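PDB 3JQ0: SusD superfamily protein from Bacteroides vulgatus ATCC 8482, which probably binds sugar nutrients at the outer membrane, as a member of the SusD family. Local coordinates for residues A[255-269]-A[349-361]. Sequence-based numbering, arbitrary orientation. Where two conformers were deposited one is given.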
ATOM      1  N   GLU A 255      12.726   2.229  12.023  1.00  8.49           N
ATOM      2  CA  GLU A 255      12.622   3.290  11.019  1.00  8.15           C
ATOM      3  C   GLU A 255      11.583   2.862   9.992  1.00  7.89           C
ATOM      4  O   GLU A 255      11.459   1.669   9.700  1.00  8.53           O
ATOM      5  CB  GLU A 255      13.998   3.485  10.342  1.00  8.98           C
ATOM      6  CG  GLU A 255      14.001   4.654   9.399  1.00  8.46           C
ATOM      7  CD  GLU A 255      15.310   4.935   8.694  1.00  8.09           C
ATOM      8  OE1 GLU A 255      16.340   4.331   9.029  1.00  8.98           O
ATOM      9  OE2 GLU A 255      15.251   5.758   7.733  1.00  8.20           O
HETATM   10  N   MSE A 256      10.840   3.786   9.400  1.00  7.46           N
HETATM   11  CA  MSE A 256       9.882   3.377   8.402  0.72  7.61           C
HETATM   12  C   MSE A 256      10.566   2.569   7.289  1.00  7.60           C
HETATM   13  O   MSE A 256      11.642   2.930   6.776  1.00  7.49           O
HETATM   14  CB  MSE A 256       9.131   4.584   7.858  0.72  8.24           C
HETATM   15  CG  MSE A 256       7.990   4.162   6.968  0.72  7.94           C
HETATM   16 SE   MSE A 256       6.821   5.580   6.393  0.72  6.18          SE
HETATM   17  CE  MSE A 256       7.126   5.406   4.449  0.72  9.98           C
ATOM     18  N   TRP A 257       9.955   1.432   6.945  1.00  7.23           N
ATOM     19  CA  TRP A 257      10.459   0.511   5.954  1.00  7.71           C
ATOM     20  C   TRP A 257      11.864  -0.030   6.295  1.00  7.98           C
ATOM     21  O   TRP A 257      12.595  -0.448   5.405  1.00  7.74           O
ATOM     22  CB  TRP A 257      10.434   1.089   4.542  1.00  7.61           C
ATOM     23  CG  TRP A 257       9.074   1.392   3.978  1.00  7.11           C
ATOM     24  CD1 TRP A 257       7.853   1.312   4.570  1.00  7.65           C
ATOM     25  CD2 TRP A 257       8.848   1.878   2.651  1.00  6.64           C
ATOM     26  NE1 TRP A 257       6.895   1.742   3.688  1.00  8.23           N
ATOM     27  CE2 TRP A 257       7.482   2.089   2.512  1.00  6.85           C
ATOM     28  CE3 TRP A 257       9.688   2.163   1.581  1.00  6.84           C
ATOM     29  CZ2 TRP A 257       6.921   2.621   1.360  1.00  7.17           C
ATOM     30  CZ3 TRP A 257       9.151   2.654   0.430  1.00  7.92           C
ATOM     31  CH2 TRP A 257       7.779   2.905   0.335  1.00  8.18           C
ATOM     32  N   GLY A 258      12.249   0.010   7.584  1.00  7.91           N
ATOM     33  CA  GLY A 258      13.563  -0.449   7.972  1.00  8.19           C
ATOM     34  C   GLY A 258      14.701   0.301   7.323  1.00  7.37           C
ATOM     35  O   GLY A 258      15.789  -0.224   7.195  1.00  8.64           O
ATOM     36  N   GLY A 259      14.456   1.560   6.962  1.00  7.33           N
ATOM     37  CA  GLY A 259      15.429   2.397   6.283  1.00  7.63           C
ATOM     38  C   GLY A 259      15.279   2.460   4.778  1.00  7.24           C
ATOM     39  O   GLY A 259      15.943   3.304   4.175  1.00  7.26           O
ATOM     40  N   TYR A 260      14.468   1.587   4.188  1.00  6.78           N
ATOM     41  CA  TYR A 260      14.350   1.491   2.749  0.54  6.99           C
ATOM     42  C   TYR A 260      13.508   2.594   2.125  1.00  7.36           C
ATOM     43  O   TYR A 260      13.495   2.716   0.908  1.00  8.87           O
ATOM     44  CB  TYR A 260      13.887   0.083   2.315  0.54  7.61           C
ATOM     45  CG  TYR A 260      14.931  -0.979   2.616  0.54  7.45           C
ATOM     46  CD1 TYR A 260      16.071  -1.105   1.818  0.54  9.76           C
ATOM     47  CD2 TYR A 260      14.824  -1.808   3.704  0.54  8.91           C
ATOM     48  CE1 TYR A 260      17.071  -2.068   2.111  0.54 10.40           C
ATOM     49  CE2 TYR A 260      15.810  -2.780   3.996  0.54 10.71           C
ATOM     50  CZ  TYR A 260      16.939  -2.871   3.213  0.54 11.49           C
ATOM     51  OH  TYR A 260      17.917  -3.799   3.484  0.54 13.81           O
ATOM     52  N   TYR A 261      12.775   3.363   2.920  1.00  7.01           N
ATOM     53  CA  TYR A 261      12.094   4.575   2.391  1.00  7.20           C
ATOM     54  C   TYR A 261      13.158   5.633   2.109  1.00  7.10           C
ATOM     55  O   TYR A 261      13.365   6.072   0.978  1.00  7.16           O
ATOM     56  CB  TYR A 261      10.999   5.038   3.338  1.00  7.10           C
ATOM     57  CG  TYR A 261      10.263   6.253   2.861  1.00  7.35           C
ATOM     58  CD1 TYR A 261       9.266   6.119   1.894  1.00  8.99           C
ATOM     59  CD2 TYR A 261      10.547   7.507   3.322  1.00  8.36           C
ATOM     60  CE1 TYR A 261       8.530   7.178   1.428  1.00 10.39           C
ATOM     61  CE2 TYR A 261       9.823   8.610   2.831  1.00  9.53           C
ATOM     62  CZ  TYR A 261       8.788   8.408   1.884  1.00 11.10           C
ATOM     63  OH  TYR A 261       8.023   9.466   1.423  1.00 14.05           O
ATOM     64  N   ARG A 262      13.889   5.990   3.161  1.00  6.82           N
ATOM     65  CA  ARG A 262      15.011   6.919   3.054  1.00  6.69           C
ATOM     66  C   ARG A 262      15.999   6.480   1.973  1.00  6.96           C
ATOM     67  O   ARG A 262      16.487   7.303   1.199  1.00  7.34           O
ATOM     68  CB  ARG A 262      15.728   6.945   4.407  1.00  7.08           C
ATOM     69  CG  ARG A 262      17.002   7.749   4.451  1.00  7.40           C
ATOM     70  CD  ARG A 262      17.533   7.946   5.844  1.00  9.24           C
ATOM     71  NE  ARG A 262      17.647   6.692   6.566  1.00  9.08           N
ATOM     72  CZ  ARG A 262      18.691   5.884   6.556  1.00 10.00           C
ATOM     73  NH1 ARG A 262      19.791   6.212   5.899  1.00 12.17           N
ATOM     74  NH2 ARG A 262      18.667   4.740   7.232  1.00 11.77           N
HETATM   75  N   MSE A 263      16.306   5.180   1.944  1.00  6.83           N
HETATM   76  CA  MSE A 263      17.391   4.690   1.090  1.00  7.05           C
HETATM   77  C   MSE A 263      16.938   4.218  -0.299  1.00  7.23           C
HETATM   78  O   MSE A 263      17.796   3.768  -1.078  1.00  7.94           O
HETATM   79  CB  MSE A 263      18.185   3.596   1.795  1.00  7.66           C
HETATM   80  CG  MSE A 263      18.963   4.108   3.001  1.00  8.63           C
HETATM   81 SE   MSE A 263      20.374   5.344   2.536  1.00 11.85          SE
HETATM   82  CE  MSE A 263      21.578   4.097   1.652  1.00 18.92           C
ATOM     83  N   ARG A 264      15.660   4.375  -0.635  1.00  6.41           N
ATOM     84  CA  ARG A 264      15.199   4.092  -1.993  1.00  6.84           C
ATOM     85  C   ARG A 264      14.440   5.224  -2.673  1.00  6.44           C
ATOM     86  O   ARG A 264      14.362   5.199  -3.901  1.00  6.88           O
ATOM     87  CB  ARG A 264      14.398   2.773  -2.048  1.00  6.80           C
ATOM     88  CG  ARG A 264      15.160   1.548  -1.589  1.00  7.89           C
ATOM     89  CD  ARG A 264      16.133   1.066  -2.604  1.00  9.24           C
ATOM     90  NE  ARG A 264      16.950  -0.059  -2.152  1.00  9.43           N
ATOM     91  CZ  ARG A 264      18.172   0.016  -1.664  1.00 11.50           C
ATOM     92  NH1 ARG A 264      18.768   1.150  -1.398  1.00 12.79           N
ATOM     93  NH2 ARG A 264      18.841  -1.128  -1.451  1.00 13.99           N
ATOM     94  N   LEU A 265      13.821   6.144  -1.922  1.00  6.65           N
ATOM     95  CA  LEU A 265      12.912   7.120  -2.496  1.00  6.91           C
ATOM     96  C   LEU A 265      13.308   8.580  -2.249  1.00  7.17           C
ATOM     97  O   LEU A 265      12.613   9.446  -2.740  1.00  7.50           O
ATOM     98  CB  LEU A 265      11.480   6.893  -1.968  1.00  6.85           C
ATOM     99  CG  LEU A 265      10.777   5.675  -2.559  1.00  7.41           C
ATOM    100  CD1 LEU A 265       9.429   5.465  -1.877  1.00  8.19           C
ATOM    101  CD2 LEU A 265      10.583   5.843  -4.040  1.00 10.74           C
ATOM    102  N   ILE A 266      14.344   8.867  -1.438  1.00  6.79           N
ATOM    103  CA  ILE A 266      14.568  10.239  -0.949  1.00  6.84           C
ATOM    104  C   ILE A 266      15.837  10.829  -1.568  1.00  6.51           C
ATOM    105  O   ILE A 266      16.827  10.122  -1.774  1.00  6.94           O
ATOM    106  CB  ILE A 266      14.608  10.203   0.616  1.00  7.40           C
ATOM    107  CG1 ILE A 266      13.245   9.837   1.170  1.00  7.65           C
ATOM    108  CG2 ILE A 266      15.166  11.497   1.264  1.00  8.03           C
ATOM    109  CD1 ILE A 266      12.118  10.798   0.856  1.00  8.98           C
ATOM    110  N   PRO A 267      15.827  12.140  -1.883  1.00  6.96           N
ATOM    111  CA  PRO A 267      17.015  12.781  -2.498  1.00  7.48           C
ATOM    112  C   PRO A 267      18.169  12.918  -1.520  1.00  7.44           C
ATOM    113  O   PRO A 267      17.987  13.026  -0.313  1.00  7.93           O
ATOM    114  CB  PRO A 267      16.490  14.177  -2.869  1.00  8.00           C
ATOM    115  CG  PRO A 267      15.383  14.433  -1.854  1.00  7.55           C
ATOM    116  CD  PRO A 267      14.721  13.089  -1.744  1.00  7.35           C
ATOM    117  N   ALA A 268      19.373  13.021  -2.073  1.00  7.87           N
ATOM    118  CA  ALA A 268      20.553  13.381  -1.307  1.00  7.92           C
ATOM    119  C   ALA A 268      20.526  14.838  -0.841  1.00  7.87           C
ATOM    120  O   ALA A 268      20.176  15.737  -1.600  1.00  8.19           O
ATOM    121  CB  ALA A 268      21.820  13.155  -2.125  1.00 10.15           C
ATOM    122  N   GLN A 269      20.931  15.030   0.407  1.00  8.49           N
ATOM    123  CA  GLN A 269      21.016  16.369   0.960  1.00  8.85           C
ATOM    124  C   GLN A 269      21.878  17.292   0.091  1.00  8.35           C
ATOM    125  O   GLN A 269      21.560  18.454  -0.099  1.00  9.17           O
ATOM    126  CB  GLN A 269      21.520  16.299   2.394  1.00  8.97           C
ATOM    127  CG  GLN A 269      21.555  17.618   3.115  1.00 10.15           C
ATOM    128  CD  GLN A 269      21.841  17.446   4.590  1.00 11.61           C
ATOM    129  OE1 GLN A 269      22.826  16.789   4.982  1.00 14.78           O
ATOM    130  NE2 GLN A 269      20.932  17.925   5.424  1.00 13.97           N
ATOM    131  N   GLY A 349      18.890  18.401  17.855  1.00 23.65           N
ATOM    132  CA  GLY A 349      20.299  18.020  17.670  1.00 24.24           C
ATOM    133  C   GLY A 349      20.710  17.462  16.323  1.00 23.84           C
ATOM    134  O   GLY A 349      21.895  17.434  15.971  1.00 25.90           O
ATOM    135  N   GLY A 350      19.728  17.003  15.549  1.00 20.87           N
ATOM    136  CA  GLY A 350      20.005  16.349  14.263  1.00 20.87           C
ATOM    137  C   GLY A 350      20.253  17.302  13.124  1.00 20.05           C
ATOM    138  O   GLY A 350      19.943  18.506  13.228  1.00 22.06           O
ATOM    139  N   SER A 351      20.833  16.794  12.037  1.00 17.30           N
ATOM    140  CA  SER A 351      21.017  17.573  10.836  1.00 18.17           C
ATOM    141  C   SER A 351      20.234  17.048   9.654  1.00 15.62           C
ATOM    142  O   SER A 351      20.178  17.738   8.623  1.00 17.32           O
ATOM    143  CB  SER A 351      22.477  17.678  10.430  1.00 18.52           C
ATOM    144  OG  SER A 351      23.038  16.452  10.080  1.00 24.62           O
ATOM    145  N   THR A 352      19.685  15.823   9.738  1.00 12.53           N
ATOM    146  CA  THR A 352      18.875  15.280   8.665  1.00 10.74           C
ATOM    147  C   THR A 352      17.547  14.797   9.210  1.00  9.49           C
ATOM    148  O   THR A 352      17.436  14.396  10.370  1.00  9.86           O
ATOM    149  CB  THR A 352      19.592  14.196   7.913  1.00 10.17           C
ATOM    150  OG1 THR A 352      19.748  13.050   8.752  1.00 11.86           O
ATOM    151  CG2 THR A 352      20.932  14.663   7.297  1.00 12.91           C
ATOM    152  N   ARG A 353      16.544  14.754   8.328  1.00  8.66           N
ATOM    153  CA  ARG A 353      15.218  14.281   8.684  1.00  8.32           C
ATOM    154  C   ARG A 353      15.253  12.798   9.079  1.00  8.35           C
ATOM    155  O   ARG A 353      15.991  12.030   8.489  1.00  8.95           O
ATOM    156  CB  ARG A 353      14.288  14.479   7.492  1.00  8.55           C
ATOM    157  CG  ARG A 353      12.811  14.452   7.820  1.00  8.09           C
ATOM    158  CD  ARG A 353      12.324  15.693   8.564  1.00  8.02           C
ATOM    159  NE  ARG A 353      12.505  16.931   7.830  1.00  7.72           N
ATOM    160  CZ  ARG A 353      11.724  17.347   6.826  1.00  8.35           C
ATOM    161  NH1 ARG A 353      10.725  16.598   6.368  1.00  8.39           N
ATOM    162  NH2 ARG A 353      11.987  18.491   6.216  1.00  8.84           N
ATOM    163  N   SER A 354      14.440  12.460  10.066  1.00  7.53           N
ATOM    164  CA  SER A 354      14.280  11.085  10.502  1.00  8.33           C
ATOM    165  C   SER A 354      12.943  10.543  10.012  1.00  7.37           C
ATOM    166  O   SER A 354      11.880  11.073  10.365  1.00  7.69           O
ATOM    167  CB  SER A 354      14.361  11.016  12.027  1.00  8.71           C
ATOM    168  OG  SER A 354      15.666  11.415  12.482  1.00 10.08           O
ATOM    169  N   PHE A 355      12.988   9.490   9.207  1.00  7.39           N
ATOM    170  CA  PHE A 355      11.782   8.906   8.591  1.00  7.05           C
ATOM    171  C   PHE A 355      11.149   7.888   9.507  1.00  6.83           C
ATOM    172  O   PHE A 355      11.300   6.663   9.338  1.00  7.70           O
ATOM    173  CB  PHE A 355      12.137   8.391   7.189  1.00  7.66           C
ATOM    174  CG  PHE A 355      12.482   9.523   6.267  1.00  7.42           C
ATOM    175  CD1 PHE A 355      11.485  10.301   5.711  1.00  7.91           C
ATOM    176  CD2 PHE A 355      13.787   9.887   6.017  1.00  7.92           C
ATOM    177  CE1 PHE A 355      11.749  11.373   4.889  1.00  8.72           C
ATOM    178  CE2 PHE A 355      14.088  10.969   5.145  1.00  8.50           C
ATOM    179  CZ  PHE A 355      13.051  11.709   4.613  1.00  8.54           C
ATOM    180  N   LEU A 356      10.435   8.452  10.481  1.00  6.79           N
ATOM    181  CA  LEU A 356       9.837   7.703  11.591  1.00  7.09           C
ATOM    182  C   LEU A 356       8.324   7.725  11.564  1.00  6.66           C
ATOM    183  O   LEU A 356       7.689   7.413  12.564  1.00  7.67           O
ATOM    184  CB  LEU A 356      10.375   8.253  12.907  1.00  7.96           C
ATOM    185  CG  LEU A 356      11.885   8.151  13.085  1.00  8.80           C
ATOM    186  CD1 LEU A 356      12.300   8.839  14.443  1.00 10.56           C
ATOM    187  CD2 LEU A 356      12.378   6.732  13.059  1.00 10.63           C
ATOM    188  N   ASP A 357       7.739   8.065  10.406  1.00  7.19           N
ATOM    189  CA  ASP A 357       6.296   8.018  10.273  1.00  6.79           C
ATOM    190  C   ASP A 357       5.789   6.594  10.401  1.00  6.45           C
ATOM    191  O   ASP A 357       6.484   5.639  10.041  1.00  7.00           O
ATOM    192  CB  ASP A 357       5.849   8.510   8.892  1.00  7.38           C
ATOM    193  CG  ASP A 357       6.085   9.971   8.707  1.00  7.38           C
ATOM    194  OD1 ASP A 357       5.505  10.767   9.467  1.00  9.37           O
ATOM    195  OD2 ASP A 357       6.827  10.306   7.749  1.00  7.74           O
ATOM    196  N   ASP A 358       4.553   6.462  10.881  1.00  7.04           N
ATOM    197  CA  ASP A 358       3.857   5.202  10.725  1.00  6.50           C
ATOM    198  C   ASP A 358       3.556   4.941   9.248  1.00  6.33           C
ATOM    199  O   ASP A 358       3.447   5.882   8.470  1.00  7.30           O
ATOM    200  CB  ASP A 358       2.517   5.208  11.496  1.00  7.41           C
ATOM    201  CG  ASP A 358       2.679   5.144  13.007  1.00  7.36           C
ATOM    202  OD1 ASP A 358       3.820   4.975  13.507  1.00  7.83           O
ATOM    203  OD2 ASP A 358       1.611   5.251  13.664  1.00  8.44           O
ATOM    204  N   PHE A 359       3.460   3.682   8.849  1.00  6.38           N
ATOM    205  CA  PHE A 359       3.151   3.322   7.476  1.00  6.51           C
ATOM    206  C   PHE A 359       1.753   2.748   7.393  1.00  6.40           C
ATOM    207  O   PHE A 359       1.496   1.652   7.886  1.00  6.60           O
ATOM    208  CB  PHE A 359       4.131   2.316   6.905  1.00  6.78           C
ATOM    209  CG  PHE A 359       3.869   1.980   5.475  1.00  6.61           C
ATOM    210  CD1 PHE A 359       3.851   2.991   4.522  1.00  7.48           C
ATOM    211  CD2 PHE A 359       3.596   0.708   5.066  1.00  7.44           C
ATOM    212  CE1 PHE A 359       3.639   2.720   3.205  1.00  7.79           C
ATOM    213  CE2 PHE A 359       3.379   0.439   3.712  1.00  8.51           C
ATOM    214  CZ  PHE A 359       3.390   1.462   2.784  1.00  8.55           C
ATOM    215  N   PRO A 360       0.784   3.495   6.838  1.00  6.62           N
ATOM    216  CA  PRO A 360      -0.599   2.974   6.795  1.00  6.42           C
ATOM    217  C   PRO A 360      -0.704   1.747   5.903  1.00  6.45           C
ATOM    218  O   PRO A 360      -0.112   1.710   4.833  1.00  8.00           O
ATOM    219  CB  PRO A 360      -1.395   4.144   6.194  1.00  6.82           C
ATOM    220  CG  PRO A 360      -0.534   5.365   6.360  1.00 11.64           C
ATOM    221  CD  PRO A 360       0.882   4.848   6.252  1.00  7.48           C
ATOM    222  N   ILE A 361      -1.490   0.780   6.349  1.00  6.65           N
ATOM    223  CA  ILE A 361      -1.872  -0.409   5.566  1.00  6.61           C
ATOM    224  C   ILE A 361      -3.284  -0.240   5.056  1.00  6.40           C
ATOM    225  O   ILE A 361      -3.568  -0.358   3.853  1.00  6.70           O
ATOM    226  CB  ILE A 361      -1.667  -1.719   6.355  1.00  7.50           C
ATOM    227  CG1 ILE A 361      -0.192  -1.917   6.735  1.00  7.77           C
ATOM    228  CG2 ILE A 361      -2.236  -2.905   5.593  1.00  7.87           C
ATOM    229  CD1 ILE A 361       0.728  -2.130   5.579  1.00  9.62           C
TER
HETATM  230  O   HOH W   1      15.526   8.189   8.992  1.00 10.21           O
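Trp257 meets Phe359 edge-on: its NE1 stands 3.3 Å above the plane of the Phe359 ring, over the centre, and the planes are turned 86° apart, a T-shaped stack that offers the indole N-H to the pi face. The other ring pair is less square. Tyr261 directs its CD2–CE2 edge toward the face of Phe355 with planes 60° apart, an offset edge-to-face contact. Between the pairs sits the selenomethionine Met256. Bent at chi3 (119°) in the conformer described here, its chain brings CE over one face of both Trp257 and Tyr261, offset toward each rim, while SE packs 4.0 Å from CB of Asp357. Phe355 is further enclosed by Ile266, whose CG1 lies 3.9 Å from the ring's CZ, and by CB of Arg262. In the plane of the Arg262 guanidinium, Glu255 is gripped side-on: NE reaches OE2 at 2.8 Å and NH2 reaches OE1, both through syn lone pairs, which fixes the carboxylate's rotation. A water joins that OE2, weakly, to Phe355 N. Met256 N donates to Phe355 O at 2.9 Å, and farther along Gln269 NE2, also bonded to Ala290 O, reaches Ser351 O at 3.3 Å. The contact illustrates loop-on-loop packing within the SusD-family region: Phe355, centre of an inverse gamma turn before strand 359-363, packs in and around the weakly bonded helix 262-265, and Phe359, starting that strand, against the turns preceding the helix.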